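Local coordinates for protein LbaCas13a H328A (C2c2) (Lachnospiraceae bacterium NK4A179, PDB 5WLH) that binds CRISPR guide RNA and, as an RNA-targeting Cas13a nuclease, cleaves RNA, probably through its paired HEPN domains, at residues 1133-1138 and 1176-1180; 1171-1176 and 1212-1216. All blocks are in the same frame, centred on the assembly; numbering follows the deposited sequence.

Overall arrangement
Late in the chain, the long helix 1106-1145 is followed by strands 1157-1160 and 1166-1169, and the chain then turns into the short helix 1171-1180. Interaction 1 closes this excursion by laying 1176-1180 antiparallel along 1133-1138. Beyond strands 1187-1189 and 1196-1198 the chain returns as helix 1205-1216, and interaction 2 sets its 1212-1216 end antiparallel against 1171-1176, closing a second loop. The two loops cross: the second starts at 1171-1176, before the first has closed at 1180, and ends beyond it at 1212-1216. Ile1176 belongs to both contacts, whose centres are about 10 Å apart, and Met1179 SD packs on Phe1212 CB at 3.6 Å. Helix 1171-1180 thereby ties helix 1106-1145 to helix 1205-1216.

Interaction 1: 1133-1138 and 1176-1180; sequences LMNFQL and ICAMY
An antiparallel helix pair is built where 1133-1138, within the long helix 1106-1145, packs on 1176-1180 through Met1134, Gln1137 and Leu1138 against Ile1176, Cys1177 and Tyr1180. The local axes approach to 10.0 Å and run at 170°. Tyr1180 reaches across the gap, and its hydroxyl OH donates to Gln1137 OE1 at 2.6 Å. The acceptor sits at the ring edge, while the donor is tilted 31° out of the amide's carbonyl plane. Gln1137 NE2 is held by Tyr1226 O, so both ends of this buried amide are engaged and its flip is fixed. Met1134 lies over one face of the same ring: its CB is 3.7 Å from the Tyr1180 ring centroid. With CG anti to the backbone N (chi1 172°), the Met1134 side chain runs past the Tyr1180 side chain, antiparallel to it, and brings SD obliquely beside the ring, a Met-aromatic contact. Met1179 CB lies against the opposite face, leaving the phenol sandwiched. At the other end, Leu1138 CG meets Ile1176 CG2 at 3.9 Å, and Leu1138 CD1 touches Cys1177 SG at 3.6 Å. Ile1176 CD1 comes to 3.6 Å from the backbone oxygen Gln1137 O. Around the pair, helix 429-458 brings Tyr456 against Met1134 and Leu1138, helix 1230-1233 packs on Leu1133, and helix 1205-1216 meets Ile1176 and Met1179.

Interaction 2: 1171-1176 and 1212-1216; sequences AILYQI and FYRYA
Ala1171 opens the contact with its methyl CB 3.7 Å from Tyr1215 OH, the phenol reaching the first turn of helix 1171-1180. That hydroxyl is hydrogen-bonded to Thr1154 O, which anchors the end of the ring beside the helix start. Next comes Ile1172, whose CG1 branch is trans to the backbone N (chi1 177°); this carries CD1 out to the edge of the Phe1212 ring, 3.6 Å from Phe1212 CZ, and near the edge of the Tyr1215 ring as well. One turn on, Gln1175 spans both aromatics. Its CB rests 3.8 Å from Phe1212 CE2, while CG stands over the Tyr1215 face, 3.9 Å from the ring centroid. A bend at chi2 (-89°) carries the amide on over the same face toward the root of the ring, with NE2 3.1 Å from Tyr1215 CG and the amide plane nearly perpendicular to the ring. NE2 is hydrogen-bonded to Tyr1187 O, which helps hold the amide over the ring. Ile1176 finishes the run, its CG1 4.1 Å from Phe1212 CE2, the isoleucine running beside the phenyl ring in the same direction. A serine in place of Tyr1215, too short to reach, would probably leave Thr1154 O without its hydroxyl partner and Gln1175 without the ring beneath its chain. The local axes run at 167° and 11.2 Å apart, an antiparallel helix pair with Phe1212 and Tyr1215 packed between the helices, and Leu1158 of strand 1157-1160 touching Ala1171, Gln1175 and Tyr1215.

Interaction 1: 1133-1138 and 1176-1180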
ATOM      1  N   LEU A1133       4.022  11.216 -13.115  1.00 16.16           N
ATOM      2  CA  LEU A1133       4.680  12.238 -13.928  1.00 18.60           C
ATOM      3  C   LEU A1133       4.335  12.034 -15.397  1.00 18.55           C
ATOM      4  O   LEU A1133       3.908  12.966 -16.075  1.00 18.32           O
ATOM      5  CB  LEU A1133       6.198  12.194 -13.714  1.00 17.54           C
ATOM      6  CG  LEU A1133       7.029  13.144 -14.583  1.00 17.89           C
ATOM      7  CD1 LEU A1133       6.501  14.569 -14.445  1.00 19.83           C
ATOM      8  CD2 LEU A1133       8.492  13.060 -14.165  1.00 21.70           C
ATOM      9  N   MET A1134       4.458  10.797 -15.886  1.00 16.74           N
ATOM     10  CA  MET A1134       4.064  10.525 -17.264  1.00 16.99           C
ATOM     11  C   MET A1134       2.601  10.848 -17.493  1.00 16.41           C
ATOM     12  O   MET A1134       2.234  11.426 -18.525  1.00 19.17           O
ATOM     13  CB  MET A1134       4.331   9.067 -17.621  1.00 17.85           C
ATOM     14  CG  MET A1134       3.740   8.736 -18.977  1.00 22.03           C
ATOM     15  SD  MET A1134       3.880   6.982 -19.261  1.00 27.85           S
ATOM     16  CE  MET A1134       2.483   6.373 -18.300  1.00 24.55           C
ATOM     17  N   ASN A1135       1.732  10.452 -16.549  1.00 17.60           N
ATOM     18  CA  ASN A1135       0.310  10.734 -16.701  1.00 16.02           C
ATOM     19  C   ASN A1135       0.044  12.239 -16.697  1.00 14.61           C
ATOM     20  O   ASN A1135      -0.814  12.721 -17.440  1.00 18.66           O
ATOM     21  CB  ASN A1135      -0.487  10.074 -15.579  1.00 19.02           C
ATOM     22  CG  ASN A1135      -0.719   8.595 -15.815  1.00 24.08           C
ATOM     23  OD1 ASN A1135      -0.428   8.069 -16.874  1.00 21.25           O
ATOM     24  ND2 ASN A1135      -1.216   7.917 -14.797  1.00 28.42           N
ATOM     25  N   PHE A1136       0.722  12.978 -15.808  1.00 17.43           N
ATOM     26  CA  PHE A1136       0.565  14.424 -15.801  1.00 17.88           C
ATOM     27  C   PHE A1136       0.927  14.995 -17.159  1.00 16.95           C
ATOM     28  O   PHE A1136       0.165  15.776 -17.743  1.00 17.29           O
ATOM     29  CB  PHE A1136       1.450  15.085 -14.742  1.00 15.97           C
ATOM     30  CG  PHE A1136       1.319  16.577 -14.745  1.00 17.56           C
ATOM     31  CD1 PHE A1136       2.068  17.367 -15.632  1.00 17.70           C
ATOM     32  CD2 PHE A1136       0.397  17.197 -13.918  1.00 20.58           C
ATOM     33  CE1 PHE A1136       1.894  18.738 -15.663  1.00 19.18           C
ATOM     34  CE2 PHE A1136       0.239  18.580 -13.929  1.00 19.51           C
ATOM     35  CZ  PHE A1136       0.990  19.350 -14.796  1.00 20.18           C
ATOM     36  N   GLN A1137       2.109  14.627 -17.655  1.00 18.79           N
ATOM     37  CA  GLN A1137       2.559  15.131 -18.953  1.00 19.16           C
ATOM     38  C   GLN A1137       1.599  14.727 -20.060  1.00 20.67           C
ATOM     39  O   GLN A1137       1.234  15.549 -20.900  1.00 20.76           O
ATOM     40  CB  GLN A1137       3.961  14.632 -19.257  1.00 16.31           C
ATOM     41  CG  GLN A1137       5.009  15.228 -18.327  1.00 20.14           C
ATOM     42  CD  GLN A1137       6.368  14.624 -18.535  1.00 24.71           C
ATOM     43  OE1 GLN A1137       6.519  13.401 -18.616  1.00 22.22           O
ATOM     44  NE2 GLN A1137       7.376  15.475 -18.618  1.00 22.23           N
ATOM     45  N   LEU A1138       1.166  13.464 -20.065  1.00 17.18           N
ATOM     46  CA  LEU A1138       0.202  13.020 -21.064  1.00 21.12           C
ATOM     47  C   LEU A1138      -1.084  13.815 -20.979  1.00 21.11           C
ATOM     48  O   LEU A1138      -1.623  14.234 -21.997  1.00 20.61           O
ATOM     49  CB  LEU A1138      -0.104  11.540 -20.885  1.00 19.40           C
ATOM     50  CG  LEU A1138       0.975  10.634 -21.439  1.00 21.65           C
ATOM     51  CD1 LEU A1138       0.625   9.190 -21.057  1.00 24.89           C
ATOM     52  CD2 LEU A1138       1.086  10.775 -23.004  1.00 21.76           C
ATOM     53  N   ILE A1176       6.233  11.451 -25.302  1.00 18.71           N
ATOM     54  CA  ILE A1176       6.156  11.387 -23.845  1.00 19.47           C
ATOM     55  C   ILE A1176       6.228   9.939 -23.382  1.00 19.00           C
ATOM     56  O   ILE A1176       7.011   9.589 -22.493  1.00 21.74           O
ATOM     57  CB  ILE A1176       4.881  12.075 -23.329  1.00 19.72           C
ATOM     58  CG1 ILE A1176       5.006  13.598 -23.488  1.00 21.84           C
ATOM     59  CG2 ILE A1176       4.679  11.720 -21.830  1.00 20.82           C
ATOM     60  CD1 ILE A1176       3.709  14.358 -23.276  1.00 19.76           C
ATOM     61  N   CYS A1177       5.411   9.077 -23.983  1.00 19.03           N
ATOM     62  CA  CYS A1177       5.387   7.690 -23.531  1.00 20.42           C
ATOM     63  C   CYS A1177       6.691   6.988 -23.844  1.00 21.00           C
ATOM     64  O   CYS A1177       7.127   6.121 -23.073  1.00 19.67           O
ATOM     65  CB  CYS A1177       4.214   6.938 -24.155  1.00 22.50           C
ATOM     66  SG  CYS A1177       2.624   7.484 -23.543  1.00 24.97           S
ATOM     67  N   ALA A1178       7.348   7.364 -24.944  1.00 19.42           N
ATOM     68  CA  ALA A1178       8.614   6.722 -25.252  1.00 22.31           C
ATOM     69  C   ALA A1178       9.643   6.984 -24.165  1.00 18.13           C
ATOM     70  O   ALA A1178      10.551   6.177 -23.975  1.00 22.29           O
ATOM     71  CB  ALA A1178       9.136   7.180 -26.614  1.00 21.17           C
ATOM     72  N   MET A1179       9.547   8.116 -23.458  1.00 18.46           N
ATOM     73  CA  MET A1179      10.516   8.357 -22.397  1.00 21.58           C
ATOM     74  C   MET A1179      10.436   7.304 -21.307  1.00 20.61           C
ATOM     75  O   MET A1179      11.416   7.077 -20.600  1.00 22.67           O
ATOM     76  CB  MET A1179      10.302   9.735 -21.771  1.00 24.05           C
ATOM     77  CG  MET A1179      10.645  10.876 -22.685  1.00 22.46           C
ATOM     78  SD  MET A1179      10.673  12.429 -21.739  1.00 24.61           S
ATOM     79  CE  MET A1179       8.938  12.820 -21.689  1.00 23.97           C
ATOM     80  N   TYR A1180       9.273   6.682 -21.130  1.00 21.82           N
ATOM     81  CA  TYR A1180       9.035   5.832 -19.977  1.00 19.14           C
ATOM     82  C   TYR A1180       8.913   4.355 -20.304  1.00 20.60           C
ATOM     83  O   TYR A1180       8.720   3.550 -19.382  1.00 21.02           O
ATOM     84  CB  TYR A1180       7.757   6.285 -19.268  1.00 20.59           C
ATOM     85  CG  TYR A1180       7.857   7.720 -18.812  1.00 20.75           C
ATOM     86  CD1 TYR A1180       8.554   8.045 -17.660  1.00 22.23           C
ATOM     87  CD2 TYR A1180       7.267   8.742 -19.536  1.00 20.77           C
ATOM     88  CE1 TYR A1180       8.653   9.363 -17.230  1.00 22.85           C
ATOM     89  CE2 TYR A1180       7.364  10.073 -19.121  1.00 21.39           C
ATOM     90  CZ  TYR A1180       8.058  10.368 -17.964  1.00 25.61           C
ATOM     91  OH  TYR A1180       8.170  11.678 -17.553  1.00 24.51           O
TER

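Interaction 2: 1171-1176 and 1212-1216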
ATOM      1  N   ALA A1171       2.314  13.342 -32.081  1.00 21.97           N
ATOM      2  CA  ALA A1171       3.723  13.064 -31.826  1.00 21.55           C
ATOM      3  C   ALA A1171       4.100  13.327 -30.380  1.00 21.05           C
ATOM      4  O   ALA A1171       4.822  12.527 -29.778  1.00 21.61           O
ATOM      5  CB  ALA A1171       4.607  13.917 -32.739  1.00 28.18           C
ATOM      6  N   ILE A1172       3.644  14.456 -29.814  1.00 20.72           N
ATOM      7  CA  ILE A1172       4.033  14.791 -28.445  1.00 21.54           C
ATOM      8  C   ILE A1172       3.635  13.668 -27.498  1.00 19.85           C
ATOM      9  O   ILE A1172       4.382  13.327 -26.584  1.00 21.00           O
ATOM     10  CB  ILE A1172       3.436  16.138 -27.999  1.00 19.04           C
ATOM     11  CG1 ILE A1172       3.798  16.431 -26.527  1.00 19.63           C
ATOM     12  CG2 ILE A1172       1.960  16.150 -28.148  1.00 18.42           C
ATOM     13  CD1 ILE A1172       5.239  16.671 -26.293  1.00 22.67           C
ATOM     14  N   LEU A1173       2.474  13.057 -27.730  1.00 19.39           N
ATOM     15  CA  LEU A1173       2.019  11.994 -26.835  1.00 21.73           C
ATOM     16  C   LEU A1173       2.871  10.748 -26.995  1.00 21.74           C
ATOM     17  O   LEU A1173       3.259  10.121 -26.005  1.00 17.28           O
ATOM     18  CB  LEU A1173       0.551  11.668 -27.110  1.00 20.90           C
ATOM     19  CG  LEU A1173      -0.432  12.818 -27.013  1.00 24.01           C
ATOM     20  CD1 LEU A1173      -1.832  12.331 -27.390  1.00 23.26           C
ATOM     21  CD2 LEU A1173      -0.401  13.437 -25.615  1.00 22.86           C
ATOM     22  N   TYR A1174       3.163  10.373 -28.243  1.00 20.26           N
ATOM     23  CA  TYR A1174       4.078   9.270 -28.495  1.00 20.22           C
ATOM     24  C   TYR A1174       5.404   9.509 -27.785  1.00 20.33           C
ATOM     25  O   TYR A1174       5.926   8.628 -27.093  1.00 18.13           O
ATOM     26  CB  TYR A1174       4.300   9.114 -30.016  1.00 18.02           C
ATOM     27  CG  TYR A1174       5.353   8.075 -30.319  1.00 20.62           C
ATOM     28  CD1 TYR A1174       6.708   8.400 -30.318  1.00 20.13           C
ATOM     29  CD2 TYR A1174       4.993   6.757 -30.559  1.00 22.10           C
ATOM     30  CE1 TYR A1174       7.671   7.435 -30.546  1.00 22.36           C
ATOM     31  CE2 TYR A1174       5.956   5.774 -30.804  1.00 22.18           C
ATOM     32  CZ  TYR A1174       7.286   6.125 -30.805  1.00 22.70           C
ATOM     33  OH  TYR A1174       8.236   5.155 -31.011  1.00 23.43           O
ATOM     34  N   GLN A1175       5.965  10.712 -27.950  1.00 19.82           N
ATOM     35  CA  GLN A1175       7.301  10.979 -27.444  1.00 20.57           C
ATOM     36  C   GLN A1175       7.323  11.008 -25.926  1.00 20.08           C
ATOM     37  O   GLN A1175       8.327  10.615 -25.317  1.00 18.42           O
ATOM     38  CB  GLN A1175       7.822  12.292 -28.037  1.00 19.27           C
ATOM     39  CG  GLN A1175       7.982  12.181 -29.580  1.00 18.14           C
ATOM     40  CD  GLN A1175       9.355  11.672 -29.953  1.00 22.20           C
ATOM     41  OE1 GLN A1175       9.565  10.475 -30.119  1.00 23.29           O
ATOM     42  NE2 GLN A1175      10.312  12.575 -30.022  1.00 25.70           N
ATOM     43  N   ILE A1176       6.233  11.451 -25.302  1.00 18.71           N
ATOM     44  CA  ILE A1176       6.156  11.387 -23.845  1.00 19.47           C
ATOM     45  C   ILE A1176       6.228   9.939 -23.382  1.00 19.00           C
ATOM     46  O   ILE A1176       7.011   9.589 -22.493  1.00 21.74           O
ATOM     47  CB  ILE A1176       4.881  12.075 -23.329  1.00 19.72           C
ATOM     48  CG1 ILE A1176       5.006  13.598 -23.488  1.00 21.84           C
ATOM     49  CG2 ILE A1176       4.679  11.720 -21.830  1.00 20.82           C
ATOM     50  CD1 ILE A1176       3.709  14.358 -23.276  1.00 19.76           C
ATOM     51  N   PHE A1212      14.325  13.596 -25.716  1.00 23.30           N
ATOM     52  CA  PHE A1212      13.084  14.355 -25.795  1.00 25.95           C
ATOM     53  C   PHE A1212      13.362  15.843 -25.890  1.00 24.49           C
ATOM     54  O   PHE A1212      12.730  16.552 -26.685  1.00 25.24           O
ATOM     55  CB  PHE A1212      12.219  14.078 -24.571  1.00 25.78           C
ATOM     56  CG  PHE A1212      10.894  14.739 -24.623  1.00 24.02           C
ATOM     57  CD1 PHE A1212      10.738  16.064 -24.184  1.00 21.19           C
ATOM     58  CD2 PHE A1212       9.800  14.062 -25.109  1.00 19.89           C
ATOM     59  CE1 PHE A1212       9.509  16.671 -24.234  1.00 24.04           C
ATOM     60  CE2 PHE A1212       8.561  14.674 -25.162  1.00 23.70           C
ATOM     61  CZ  PHE A1212       8.413  15.981 -24.713  1.00 25.35           C
ATOM     62  N   TYR A1213      14.286  16.331 -25.065  1.00 24.77           N
ATOM     63  CA  TYR A1213      14.701  17.726 -25.141  1.00 27.12           C
ATOM     64  C   TYR A1213      15.164  18.088 -26.547  1.00 28.39           C
ATOM     65  O   TYR A1213      14.834  19.161 -27.054  1.00 26.12           O
ATOM     66  CB  TYR A1213      15.804  17.990 -24.121  1.00 29.73           C
ATOM     67  CG  TYR A1213      15.286  18.415 -22.756  1.00 34.30           C
ATOM     68  CD1 TYR A1213      14.784  17.476 -21.849  1.00 33.70           C
ATOM     69  CD2 TYR A1213      15.296  19.757 -22.370  1.00 32.85           C
ATOM     70  CE1 TYR A1213      14.316  17.862 -20.593  1.00 30.43           C
ATOM     71  CE2 TYR A1213      14.821  20.150 -21.121  1.00 33.62           C
ATOM     72  CZ  TYR A1213      14.335  19.199 -20.237  1.00 32.68           C
ATOM     73  OH  TYR A1213      13.858  19.586 -19.000  1.00 36.27           O
ATOM     74  N   ARG A1214      15.904  17.190 -27.208  1.00 26.82           N
ATOM     75  CA  ARG A1214      16.371  17.459 -28.565  1.00 28.86           C
ATOM     76  C   ARG A1214      15.266  17.307 -29.601  1.00 31.53           C
ATOM     77  O   ARG A1214      15.348  17.915 -30.673  1.00 34.02           O
ATOM     78  CB  ARG A1214      17.561  16.557 -28.913  1.00 28.25           C
ATOM     79  CG  ARG A1214      18.662  16.669 -27.875  1.00 35.92           C
ATOM     80  CD  ARG A1214      19.848  17.504 -28.345  1.00 46.95           C
ATOM     81  NE  ARG A1214      20.110  17.382 -29.775  1.00 59.31           N
ATOM     82  CZ  ARG A1214      20.237  18.406 -30.614  1.00 63.61           C
ATOM     83  NH1 ARG A1214      20.102  19.655 -30.195  1.00 65.93           N
ATOM     84  NH2 ARG A1214      20.485  18.173 -31.890  1.00 63.98           N
ATOM     85  N   TYR A1215      14.226  16.536 -29.296  1.00 24.34           N
ATOM     86  CA  TYR A1215      13.016  16.551 -30.103  1.00 21.49           C
ATOM     87  C   TYR A1215      12.287  17.878 -29.969  1.00 26.15           C
ATOM     88  O   TYR A1215      11.922  18.508 -30.967  1.00 24.34           O
ATOM     89  CB  TYR A1215      12.102  15.396 -29.687  1.00 24.13           C
ATOM     90  CG  TYR A1215      10.626  15.633 -29.930  1.00 24.67           C
ATOM     91  CD1 TYR A1215      10.116  15.724 -31.219  1.00 18.75           C
ATOM     92  CD2 TYR A1215       9.734  15.733 -28.864  1.00 26.05           C
ATOM     93  CE1 TYR A1215       8.789  15.925 -31.444  1.00 20.96           C
ATOM     94  CE2 TYR A1215       8.400  15.934 -29.076  1.00 24.29           C
ATOM     95  CZ  TYR A1215       7.922  16.028 -30.358  1.00 20.36           C
ATOM     96  OH  TYR A1215       6.587  16.229 -30.568  1.00 23.41           O
ATOM     97  N   ALA A1216      12.049  18.308 -28.740  1.00 25.16           N
ATOM     98  CA  ALA A1216      11.276  19.516 -28.508  1.00 29.48           C
ATOM     99  C   ALA A1216      12.062  20.777 -28.817  1.00 32.61           C
ATOM    100  O   ALA A1216      11.466  21.850 -28.907  1.00 39.71           O
ATOM    101  CB  ALA A1216      10.808  19.558 -27.055  1.00 26.27           C
TER